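Local coordinates for transcobalamin-1 (Homo sapiens, PDB 4KKI), which binds vitamin B12 with femtomolar affinity, carries it as a secreted transport protein and protects it from the acid of the stomach, at residues A[227-232]-A[261-266]; A[223-228]-A[249-254]; A[53-58]-A[77-82]; A[45-50]-A[72-77]. All blocks are in the same frame, centred on the assembly; numbering follows the deposited sequence.

All four contacts lie in the helical N-terminal domain that, with the C-terminal beta domain, holds cyanocobalamin. They form two pairs. Interactions 1 and 2 share helix 213-229 and have centres about 9 Å apart. They join partly through Leu251, whose CD1 lies 3.8 Å from Leu229 CD2. Interactions 3 and 4 share helix 69-85, with centres about 7 Å apart. There Ala54 CB packs 3.7 Å from Lys74 CD. The pairs sit on opposite sides of the centre of the chain; the centres of interactions 2 and 3 are about 29 Å apart. Nearest to the ligand is Ser53 of interaction 3, its side chain about 7 Å from cyanocobalamin.

Interaction 1. Residues A[227-232]-A[261-266]; sequences KILSEK and NDWNCQ
Leu229 and Lys232 make a mainly apolar contact with Asp262 and Trp263, where the chain of helix 213-229 meets the loop leading into helix 265-277. Both helices belong to the alpha6-alpha6 barrel of the N-terminal domain. A type I beta turn runs from Leu229 to Lys232 and presents both side chains to the loop. Leu229 CD2 lies 3.9 Å from Trp263 CB, and its CD1 faces Asp262 CB. The leucine crosses each of these two side chains at about a right angle. Lys232 works mostly through its aliphatic part. Its CD comes within 3.7 Å of Trp263 CD1, approaching the indole obliquely. A bend about CG-CD (chi3 71°) brings Lys232 CE to 3.5 Å from Asp262 O; a second about CD-CE directs NZ.

The indole is also fixed from outside: its NE1 bonds to Thr268 OG1, and Leu251 and Phe252 of helix 244-252 pack against it. Asp262 OD2 is bonded to Asn259 N. Asn264 caps helix 265-277 through a weak bond from Gln266 N, and Cys265 is tied to Cys26 by a disulfide. At the polar end, one water weakly links Lys232 NZ, at 3.3 Å, to Asn261 O.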
# COMPACT_ATOMS: atom_id res chain seq x y z
N LYS A 227 -12.29 -0.14 13.71
CA LYS A 227 -12.70 -0.20 12.31
C LYS A 227 -11.88 -1.22 11.53
O LYS A 227 -12.39 -1.88 10.62
CB LYS A 227 -12.58 1.17 11.64
CG LYS A 227 -13.52 2.22 12.20
CD LYS A 227 -13.22 3.59 11.60
CE LYS A 227 -14.17 4.65 12.14
NZ LYS A 227 -15.57 4.40 11.71
N ILE A 228 -10.60 -1.35 11.87
CA ILE A 228 -9.74 -2.34 11.24
C ILE A 228 -10.22 -3.75 11.58
O ILE A 228 -10.41 -4.59 10.70
CB ILE A 228 -8.26 -2.17 11.64
CG1 ILE A 228 -7.66 -0.95 10.93
CG2 ILE A 228 -7.45 -3.40 11.28
CD1 ILE A 228 -6.25 -0.63 11.37
N LEU A 229 -10.43 -4.01 12.87
CA LEU A 229 -10.89 -5.31 13.34
C LEU A 229 -12.29 -5.66 12.84
O LEU A 229 -12.64 -6.83 12.71
CB LEU A 229 -10.84 -5.39 14.86
CG LEU A 229 -9.44 -5.57 15.46
CD1 LEU A 229 -9.48 -5.41 16.97
CD2 LEU A 229 -8.88 -6.93 15.09
N SER A 230 -13.10 -4.63 12.57
CA SER A 230 -14.45 -4.84 12.05
C SER A 230 -14.42 -5.40 10.63
O SER A 230 -15.43 -5.89 10.13
CB SER A 230 -15.23 -3.52 12.06
OG SER A 230 -15.46 -3.07 13.38
N GLU A 231 -13.26 -5.32 9.99
CA GLU A 231 -13.11 -5.82 8.63
C GLU A 231 -12.42 -7.18 8.62
O GLU A 231 -12.03 -7.68 7.56
CB GLU A 231 -12.33 -4.83 7.76
CG GLU A 231 -12.93 -3.43 7.70
CD GLU A 231 -14.24 -3.38 6.92
OE1 GLU A 231 -14.52 -4.31 6.14
OE2 GLU A 231 -14.99 -2.40 7.10
N LYS A 232 -12.27 -7.78 9.79
CA LYS A 232 -11.66 -9.10 9.90
C LYS A 232 -12.61 -10.17 9.37
O LYS A 232 -13.75 -10.27 9.82
CB LYS A 232 -11.26 -9.40 11.35
CG LYS A 232 -10.56 -10.74 11.54
CD LYS A 232 -10.00 -10.89 12.95
CE LYS A 232 -11.10 -11.07 13.98
NZ LYS A 232 -11.79 -12.38 13.83
N ASN A 261 -9.03 -11.96 22.69
CA ASN A 261 -10.16 -12.60 22.03
C ASN A 261 -10.82 -11.73 20.95
O ASN A 261 -11.85 -12.10 20.40
CB ASN A 261 -11.19 -13.08 23.06
CG ASN A 261 -11.53 -12.02 24.08
OD1 ASN A 261 -11.55 -10.83 23.78
ND2 ASN A 261 -11.80 -12.45 25.31
N ASP A 262 -10.21 -10.59 20.67
CA ASP A 262 -10.66 -9.74 19.58
C ASP A 262 -9.94 -10.13 18.29
O ASP A 262 -10.40 -9.84 17.19
CB ASP A 262 -10.43 -8.26 19.89
CG ASP A 262 -11.30 -7.76 21.03
OD1 ASP A 262 -12.40 -8.32 21.23
OD2 ASP A 262 -10.89 -6.80 21.71
N TRP A 263 -8.79 -10.79 18.44
CA TRP A 263 -7.97 -11.16 17.30
C TRP A 263 -7.07 -12.35 17.60
O TRP A 263 -6.33 -12.35 18.59
CB TRP A 263 -7.11 -9.98 16.85
CG TRP A 263 -6.25 -10.28 15.66
CD1 TRP A 263 -6.61 -10.99 14.55
CD2 TRP A 263 -4.88 -9.90 15.48
NE1 TRP A 263 -5.55 -11.06 13.68
CE2 TRP A 263 -4.48 -10.40 14.22
CE3 TRP A 263 -3.96 -9.18 16.24
CZ2 TRP A 263 -3.19 -10.20 13.72
CZ3 TRP A 263 -2.69 -8.99 15.74
CH2 TRP A 263 -2.31 -9.49 14.49
N ASN A 264 -7.13 -13.36 16.74
CA ASN A 264 -6.20 -14.48 16.81
C ASN A 264 -5.12 -14.27 15.76
O ASN A 264 -5.33 -14.55 14.58
CB ASN A 264 -6.95 -15.79 16.56
CG ASN A 264 -6.10 -17.02 16.84
OD1 ASN A 264 -4.87 -16.96 16.83
ND2 ASN A 264 -6.75 -18.15 17.09
N CYS A 265 -3.97 -13.78 16.20
CA CYS A 265 -2.87 -13.46 15.29
C CYS A 265 -2.37 -14.69 14.55
O CYS A 265 -2.00 -14.62 13.38
CB CYS A 265 -1.72 -12.79 16.04
SG CYS A 265 -0.30 -12.33 14.99
N GLN A 266 -2.36 -15.83 15.24
CA GLN A 266 -1.86 -17.06 14.65
C GLN A 266 -2.73 -17.53 13.49
O GLN A 266 -2.21 -17.98 12.46
CB GLN A 266 -1.75 -18.16 15.71
CG GLN A 266 -0.94 -19.36 15.27
CD GLN A 266 0.51 -19.00 14.98
OE1 GLN A 266 1.05 -19.37 13.93
NE2 GLN A 266 1.14 -18.29 15.90
O HOH W 1 -12.47 -12.81 17.04

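Interaction 2. Residues A[223-228]-A[249-254]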
# COMPACT_ATOMS: atom_id res chain seq x y z
N SER A 223 -10.30 4.25 17.68
CA SER A 223 -11.38 4.15 16.70
C SER A 223 -10.93 3.41 15.44
O SER A 223 -11.66 2.57 14.90
CB SER A 223 -11.91 5.54 16.35
OG SER A 223 -12.89 5.47 15.33
N LEU A 224 -9.73 3.73 14.97
CA LEU A 224 -9.18 3.10 13.77
C LEU A 224 -8.94 1.60 13.95
O LEU A 224 -9.17 0.81 13.04
CB LEU A 224 -7.89 3.79 13.33
CG LEU A 224 -8.07 5.19 12.74
CD1 LEU A 224 -6.72 5.83 12.42
CD2 LEU A 224 -8.95 5.13 11.50
N VAL A 225 -8.49 1.21 15.14
CA VAL A 225 -8.27 -0.20 15.46
C VAL A 225 -9.59 -0.98 15.42
O VAL A 225 -9.66 -2.08 14.87
CB VAL A 225 -7.60 -0.38 16.84
CG1 VAL A 225 -7.67 -1.83 17.30
CG2 VAL A 225 -6.16 0.10 16.79
N GLU A 226 -10.63 -0.39 16.00
CA GLU A 226 -11.96 -0.99 15.97
C GLU A 226 -12.47 -1.17 14.54
O GLU A 226 -13.01 -2.22 14.20
CB GLU A 226 -12.93 -0.14 16.79
CG GLU A 226 -12.58 -0.09 18.27
CD GLU A 226 -13.31 1.01 19.00
OE1 GLU A 226 -13.95 1.85 18.34
OE2 GLU A 226 -13.23 1.04 20.25
N LYS A 227 -12.29 -0.14 13.71
CA LYS A 227 -12.70 -0.20 12.31
C LYS A 227 -11.88 -1.22 11.53
O LYS A 227 -12.39 -1.88 10.62
CB LYS A 227 -12.58 1.17 11.64
CG LYS A 227 -13.52 2.22 12.20
CD LYS A 227 -13.22 3.59 11.60
CE LYS A 227 -14.17 4.65 12.14
NZ LYS A 227 -15.57 4.40 11.71
N ILE A 228 -10.60 -1.35 11.87
CA ILE A 228 -9.74 -2.34 11.24
C ILE A 228 -10.22 -3.75 11.58
O ILE A 228 -10.41 -4.59 10.70
CB ILE A 228 -8.26 -2.17 11.64
CG1 ILE A 228 -7.66 -0.95 10.93
CG2 ILE A 228 -7.45 -3.40 11.28
CD1 ILE A 228 -6.25 -0.63 11.37
N GLN A 249 0.64 -5.18 11.17
CA GLN A 249 1.58 -4.20 11.72
C GLN A 249 0.86 -3.23 12.64
O GLN A 249 1.31 -2.97 13.76
CB GLN A 249 2.26 -3.40 10.60
CG GLN A 249 3.25 -4.17 9.77
CD GLN A 249 4.08 -3.26 8.88
OE1 GLN A 249 4.48 -2.18 9.29
NE2 GLN A 249 4.31 -3.69 7.64
N ALA A 250 -0.26 -2.69 12.17
CA ALA A 250 -1.05 -1.74 12.94
C ALA A 250 -1.52 -2.35 14.26
O ALA A 250 -1.48 -1.70 15.30
CB ALA A 250 -2.23 -1.25 12.12
N LEU A 251 -1.97 -3.61 14.20
CA LEU A 251 -2.43 -4.30 15.40
C LEU A 251 -1.27 -4.70 16.32
O LEU A 251 -1.44 -4.78 17.53
CB LEU A 251 -3.27 -5.53 15.03
CG LEU A 251 -4.59 -5.26 14.30
CD1 LEU A 251 -5.31 -6.57 14.01
CD2 LEU A 251 -5.48 -4.32 15.09
N PHE A 252 -0.10 -4.94 15.72
CA PHE A 252 1.11 -5.24 16.49
C PHE A 252 1.44 -4.14 17.48
O PHE A 252 1.81 -4.40 18.62
CB PHE A 252 2.31 -5.44 15.55
CG PHE A 252 2.38 -6.79 14.90
CD1 PHE A 252 1.42 -7.75 15.16
CD2 PHE A 252 3.42 -7.10 14.04
CE1 PHE A 252 1.50 -9.00 14.56
CE2 PHE A 252 3.50 -8.34 13.44
CZ PHE A 252 2.53 -9.29 13.70
N VAL A 253 1.29 -2.89 17.04
CA VAL A 253 1.71 -1.75 17.84
C VAL A 253 0.57 -1.11 18.62
O VAL A 253 0.77 -0.11 19.32
CB VAL A 253 2.38 -0.66 16.96
CG1 VAL A 253 3.51 -1.28 16.14
CG2 VAL A 253 1.35 0.00 16.06
N SER A 254 -0.63 -1.68 18.52
CA SER A 254 -1.80 -1.09 19.16
C SER A 254 -2.57 -2.08 20.04
O SER A 254 -3.80 -2.12 20.01
CB SER A 254 -2.72 -0.46 18.11
OG SER A 254 -3.14 -1.40 17.14
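Val225 packs against Leu251 and Ser254 in a buried helix-to-helix contact of the alpha6-alpha6 barrel, between helix 213-229 and the end of helix 244-252. From its CB, which points toward the other segment, the valine forks into two methyls with different partners. CG1 is anti to the backbone N (chi1 167°) and meets Leu251 CD2 at 4.0 Å. CG2 lies beside the backbone N and reaches Ser254, with CB at 3.7 Å and OG at 3.4 Å. The valine thus touches Leu251 of the helix and Ser254 just after it.

One turn further along helix 213-229, Ile228 extends the apolar surface. Its CD1 lies 4.1 Å from Ala250 CB, while its CG2 approaches Leu251 CD2 more loosely, at 4.4 Å. Leu251 CD2 therefore has a neighbour on each of two successive turns. Val192 of helix 185-203 packs on Ala250, and Phe183 on Ile228, so further parts of the domain surround the contact.

The buried hydroxyl of Ser254 turns back to its own segment. Its chi1 of 58° points OG at Ala250 O; the modelled 2.5 Å between the two oxygens is very short, and the exact length is doubtful.

Interaction 3. Residues A[53-58]-A[77-82]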
# COMPACT_ATOMS: atom_id res chain seq x y z
N SER A 53 8.76 -0.73 -8.75
CA SER A 53 9.63 -0.03 -7.82
C SER A 53 10.54 -1.00 -7.07
O SER A 53 10.18 -2.16 -6.84
CB SER A 53 8.80 0.78 -6.82
OG SER A 53 9.62 1.40 -5.85
N ALA A 54 11.72 -0.52 -6.70
CA ALA A 54 12.63 -1.29 -5.86
C ALA A 54 12.65 -0.69 -4.46
O ALA A 54 13.22 -1.26 -3.53
CB ALA A 54 14.03 -1.31 -6.45
N VAL A 55 12.03 0.48 -4.31
CA VAL A 55 12.00 1.18 -3.04
C VAL A 55 11.23 0.40 -1.97
O VAL A 55 11.75 0.14 -0.89
CB VAL A 55 11.37 2.58 -3.19
CG1 VAL A 55 11.24 3.25 -1.83
CG2 VAL A 55 12.20 3.43 -4.15
N ASN A 56 9.99 0.04 -2.29
CA ASN A 56 9.16 -0.74 -1.39
C ASN A 56 9.77 -2.11 -1.08
O ASN A 56 9.71 -2.59 0.05
CB ASN A 56 7.76 -0.92 -1.97
CG ASN A 56 7.78 -1.42 -3.40
OD1 ASN A 56 8.85 -1.68 -3.97
ND2 ASN A 56 6.60 -1.57 -4.00
N VAL A 57 10.37 -2.71 -2.10
CA VAL A 57 10.97 -4.03 -1.98
C VAL A 57 12.16 -4.01 -1.02
O VAL A 57 12.24 -4.83 -0.10
CB VAL A 57 11.42 -4.55 -3.37
CG1 VAL A 57 12.27 -5.79 -3.23
CG2 VAL A 57 10.21 -4.80 -4.25
N VAL A 58 13.07 -3.07 -1.23
CA VAL A 58 14.26 -2.95 -0.40
C VAL A 58 13.89 -2.56 1.03
O VAL A 58 14.46 -3.10 1.99
CB VAL A 58 15.28 -1.95 -1.00
CG1 VAL A 58 16.37 -1.61 -0.00
CG2 VAL A 58 15.89 -2.52 -2.28
N GLN A 77 19.61 3.55 -8.07
CA GLN A 77 19.51 4.05 -9.43
C GLN A 77 18.18 4.77 -9.64
O GLN A 77 18.13 5.85 -10.24
CB GLN A 77 19.66 2.91 -10.44
CG GLN A 77 19.56 3.34 -11.89
CD GLN A 77 19.64 2.17 -12.85
OE1 GLN A 77 19.76 1.02 -12.43
NE2 GLN A 77 19.56 2.46 -14.14
N GLN A 78 17.09 4.19 -9.14
CA GLN A 78 15.78 4.82 -9.23
C GLN A 78 15.74 6.12 -8.44
O GLN A 78 15.20 7.12 -8.90
CB GLN A 78 14.68 3.87 -8.74
CG GLN A 78 14.41 2.69 -9.66
CD GLN A 78 13.28 1.81 -9.15
OE1 GLN A 78 12.89 1.89 -7.99
NE2 GLN A 78 12.75 0.96 -10.03
N ILE A 79 16.30 6.09 -7.24
CA ILE A 79 16.31 7.26 -6.37
C ILE A 79 17.11 8.40 -6.98
O ILE A 79 16.65 9.54 -7.04
CB ILE A 79 16.84 6.92 -4.96
CG1 ILE A 79 15.85 6.01 -4.23
CG2 ILE A 79 17.07 8.19 -4.15
CD1 ILE A 79 16.33 5.53 -2.87
N LYS A 80 18.32 8.08 -7.45
CA LYS A 80 19.17 9.09 -8.08
C LYS A 80 18.53 9.66 -9.34
O LYS A 80 18.67 10.84 -9.63
CB LYS A 80 20.56 8.51 -8.39
CG LYS A 80 21.44 8.32 -7.16
CD LYS A 80 22.82 7.81 -7.54
CE LYS A 80 23.73 7.72 -6.32
NZ LYS A 80 25.06 7.16 -6.67
N TYR A 81 17.82 8.81 -10.08
CA TYR A 81 17.15 9.25 -11.29
C TYR A 81 16.01 10.22 -10.99
O TYR A 81 15.93 11.29 -11.58
CB TYR A 81 16.62 8.05 -12.08
CG TYR A 81 15.68 8.43 -13.20
CD1 TYR A 81 16.15 9.03 -14.36
CD2 TYR A 81 14.31 8.18 -13.09
CE1 TYR A 81 15.29 9.38 -15.38
CE2 TYR A 81 13.45 8.53 -14.11
CZ TYR A 81 13.94 9.13 -15.25
OH TYR A 81 13.08 9.47 -16.27
N ASN A 82 15.13 9.83 -10.08
CA ASN A 82 14.00 10.67 -9.71
C ASN A 82 14.42 11.99 -9.06
O ASN A 82 13.83 13.03 -9.33
CB ASN A 82 13.03 9.91 -8.80
CG ASN A 82 12.22 8.87 -9.54
OD1 ASN A 82 11.21 9.18 -10.16
ND2 ASN A 82 12.67 7.61 -9.48
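Gln78 reaches across to the backbone of Ala54 and makes the one direct hydrogen bond between the two segments. Ala54 N donates to Gln78 OE1 at 3.0 Å, and the bond is nearly straight, with an N-H...O angle of 164°. The donor is tilted 25° from the plane of the amide carbonyl. The same oxygen lies 3.7 Å from Ala54 CB, so the amide rests against the alanine methyl as well. The glutamine chain is extended beyond CG, which carries its amide from helix 69-85 to the start of helix 55-63. Its other arm is held too: NE2 donates to Thr52 O. The amide thus grips two backbone groups on the approach to helix 55-63, and this fixes its rotation. An alanine in place of Gln78 would probably leave Ala54 N and Thr52 O without these partners and open a gap beside Ala54 CB.

Both helices are part of the alpha6-alpha6 barrel of the N-terminal domain. Beyond the oxygen end of the amide, Val55 CG2 and Ile79 CG1 meet loosely at 4.5 Å. Helix 92-102 packs on both, with Leu97 and Ala101 against Val55 and Ile98 and Leu102 against Ile79.

The start of helix 55-63 has its own support. Ser53 OG accepts from Val55 N at 3.0 Å, a capping bond, and Ser53 N bonds to Ser381 OG. On the other helix, Gln78 O takes two bonds from Asn82. The backbone N and the side-chain ND2 arrive from opposite faces of the carbonyl plane, with ND2 modelled at 2.6 Å.

Interaction 4. Residues A[45-50]-A[72-77]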
# COMPACT_ATOMS: atom_id res chain seq x y z
N GLN A 45 12.76 -11.41 -8.65
CA GLN A 45 12.43 -11.34 -10.07
C GLN A 45 12.10 -9.91 -10.50
O GLN A 45 12.17 -9.59 -11.69
CB GLN A 45 11.24 -12.25 -10.43
CG GLN A 45 11.15 -13.56 -9.67
CD GLN A 45 12.20 -14.58 -10.07
OE1 GLN A 45 13.17 -14.27 -10.76
NE2 GLN A 45 12.01 -15.82 -9.63
N SER A 46 11.74 -9.07 -9.54
CA SER A 46 11.38 -7.69 -9.83
C SER A 46 12.57 -6.88 -10.35
O SER A 46 12.39 -5.77 -10.86
CB SER A 46 10.75 -7.01 -8.60
OG SER A 46 11.70 -6.85 -7.56
N ASN A 47 13.77 -7.43 -10.21
CA ASN A 47 14.97 -6.85 -10.81
C ASN A 47 14.83 -6.64 -12.32
O ASN A 47 15.35 -5.68 -12.87
CB ASN A 47 16.19 -7.73 -10.54
CG ASN A 47 16.99 -7.27 -9.34
OD1 ASN A 47 17.14 -7.99 -8.36
ND2 ASN A 47 17.53 -6.05 -9.42
N TYR A 48 14.13 -7.57 -12.97
CA TYR A 48 13.98 -7.54 -14.42
C TYR A 48 12.77 -6.73 -14.88
O TYR A 48 12.45 -6.70 -16.07
CB TYR A 48 13.90 -8.97 -14.97
CG TYR A 48 15.13 -9.80 -14.69
CD1 TYR A 48 16.24 -9.73 -15.53
CD2 TYR A 48 15.19 -10.64 -13.59
CE1 TYR A 48 17.37 -10.48 -15.28
CE2 TYR A 48 16.32 -11.39 -13.33
CZ TYR A 48 17.41 -11.31 -14.18
OH TYR A 48 18.53 -12.05 -13.93
N ASN A 49 12.10 -6.08 -13.93
CA ASN A 49 10.94 -5.25 -14.25
C ASN A 49 11.25 -3.78 -13.99
O ASN A 49 11.20 -3.32 -12.86
CB ASN A 49 9.74 -5.70 -13.41
CG ASN A 49 8.42 -5.14 -13.93
OD1 ASN A 49 7.36 -5.41 -13.36
ND2 ASN A 49 8.48 -4.38 -15.01
N ARG A 50 11.55 -3.06 -15.06
CA ARG A 50 11.93 -1.65 -14.95
C ARG A 50 10.73 -0.78 -14.58
O ARG A 50 10.89 0.36 -14.15
CB ARG A 50 12.54 -1.17 -16.27
CG ARG A 50 13.65 -0.15 -16.11
CD ARG A 50 14.38 0.08 -17.43
NE ARG A 50 15.58 0.89 -17.25
CZ ARG A 50 16.78 0.40 -16.96
NH1 ARG A 50 17.82 1.21 -16.82
NH2 ARG A 50 16.94 -0.91 -16.79
N MET A 72 19.13 -3.51 -4.13
CA MET A 72 19.68 -2.31 -3.52
C MET A 72 20.23 -1.36 -4.59
O MET A 72 19.99 -0.16 -4.55
CB MET A 72 20.77 -2.67 -2.51
CG MET A 72 21.50 -1.48 -1.93
SD MET A 72 20.42 -0.49 -0.88
CE MET A 72 20.03 -1.69 0.39
N GLN A 73 20.98 -1.92 -5.54
CA GLN A 73 21.54 -1.15 -6.64
C GLN A 73 20.43 -0.56 -7.52
O GLN A 73 20.53 0.57 -7.98
CB GLN A 73 22.47 -2.01 -7.49
CG GLN A 73 23.73 -2.44 -6.78
CD GLN A 73 24.49 -3.53 -7.51
OE1 GLN A 73 25.52 -4.00 -7.05
NE2 GLN A 73 23.97 -3.94 -8.67
N LYS A 74 19.39 -1.35 -7.75
CA LYS A 74 18.27 -0.89 -8.55
C LYS A 74 17.58 0.29 -7.88
O LYS A 74 17.21 1.26 -8.54
CB LYS A 74 17.26 -2.02 -8.78
CG LYS A 74 16.06 -1.60 -9.62
CD LYS A 74 15.04 -2.71 -9.76
CE LYS A 74 13.82 -2.24 -10.55
NZ LYS A 74 12.72 -3.24 -10.53
N MET A 75 17.42 0.20 -6.56
CA MET A 75 16.71 1.25 -5.82
C MET A 75 17.48 2.56 -5.85
O MET A 75 16.89 3.62 -6.05
CB MET A 75 16.45 0.83 -4.38
CG MET A 75 15.67 1.88 -3.59
SD MET A 75 15.67 1.63 -1.81
CE MET A 75 17.42 1.81 -1.44
N ILE A 76 18.79 2.48 -5.64
CA ILE A 76 19.64 3.67 -5.65
C ILE A 76 19.57 4.35 -7.01
O ILE A 76 19.48 5.58 -7.10
CB ILE A 76 21.10 3.31 -5.32
CG1 ILE A 76 21.20 2.74 -3.90
CG2 ILE A 76 22.00 4.54 -5.44
CD1 ILE A 76 20.70 3.68 -2.82
N GLN A 77 19.61 3.55 -8.07
CA GLN A 77 19.51 4.05 -9.43
C GLN A 77 18.18 4.77 -9.64
O GLN A 77 18.13 5.85 -10.24
CB GLN A 77 19.66 2.91 -10.44
CG GLN A 77 19.56 3.34 -11.89
CD GLN A 77 19.64 2.17 -12.85
OE1 GLN A 77 19.76 1.02 -12.43
NE2 GLN A 77 19.56 2.46 -14.14
O HOH W 2 12.05 -4.02 -7.91
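Lys74 is extended along its whole side chain, with CG anti to the backbone N (chi1 -179°), and this carries its ammonium group to the carbonyls of Ser46 and Asn49. NZ donates to Ser46 O at 2.6 Å and to Asn49 O at 2.8 Å. It is tilted 33° from the carbonyl plane of Ser46 and sits above that of Asn49. A water accepts from NZ at 2.8 Å and donates to Ser46 OG, while Thr52 O is a further, weak acceptor.

The contact ties the loop between helices 37-45 and 55-63 to helix 69-85, on the surface of the alpha6-alpha6 barrel. The loop contains a short 3-10 turn, residues 46-48. Here Asn49 N also donates to Ser46 O, from the face opposite to the lysine. A methionine in place of Lys74 would probably leave the carbonyl of Asn49 without its charged donor and the loop less firmly tied to the helix.

Asn47 slides past the lysine chain in the opposite direction, ND2 lying 4.1 Å from Lys74 CB. Its OD1 bonds to Thr70 OG1. Nearer the solvent, Arg50 crosses Gln77 at about a right angle, with NH1 3.4 Å from Gln77 NE2, two donors that do not bond.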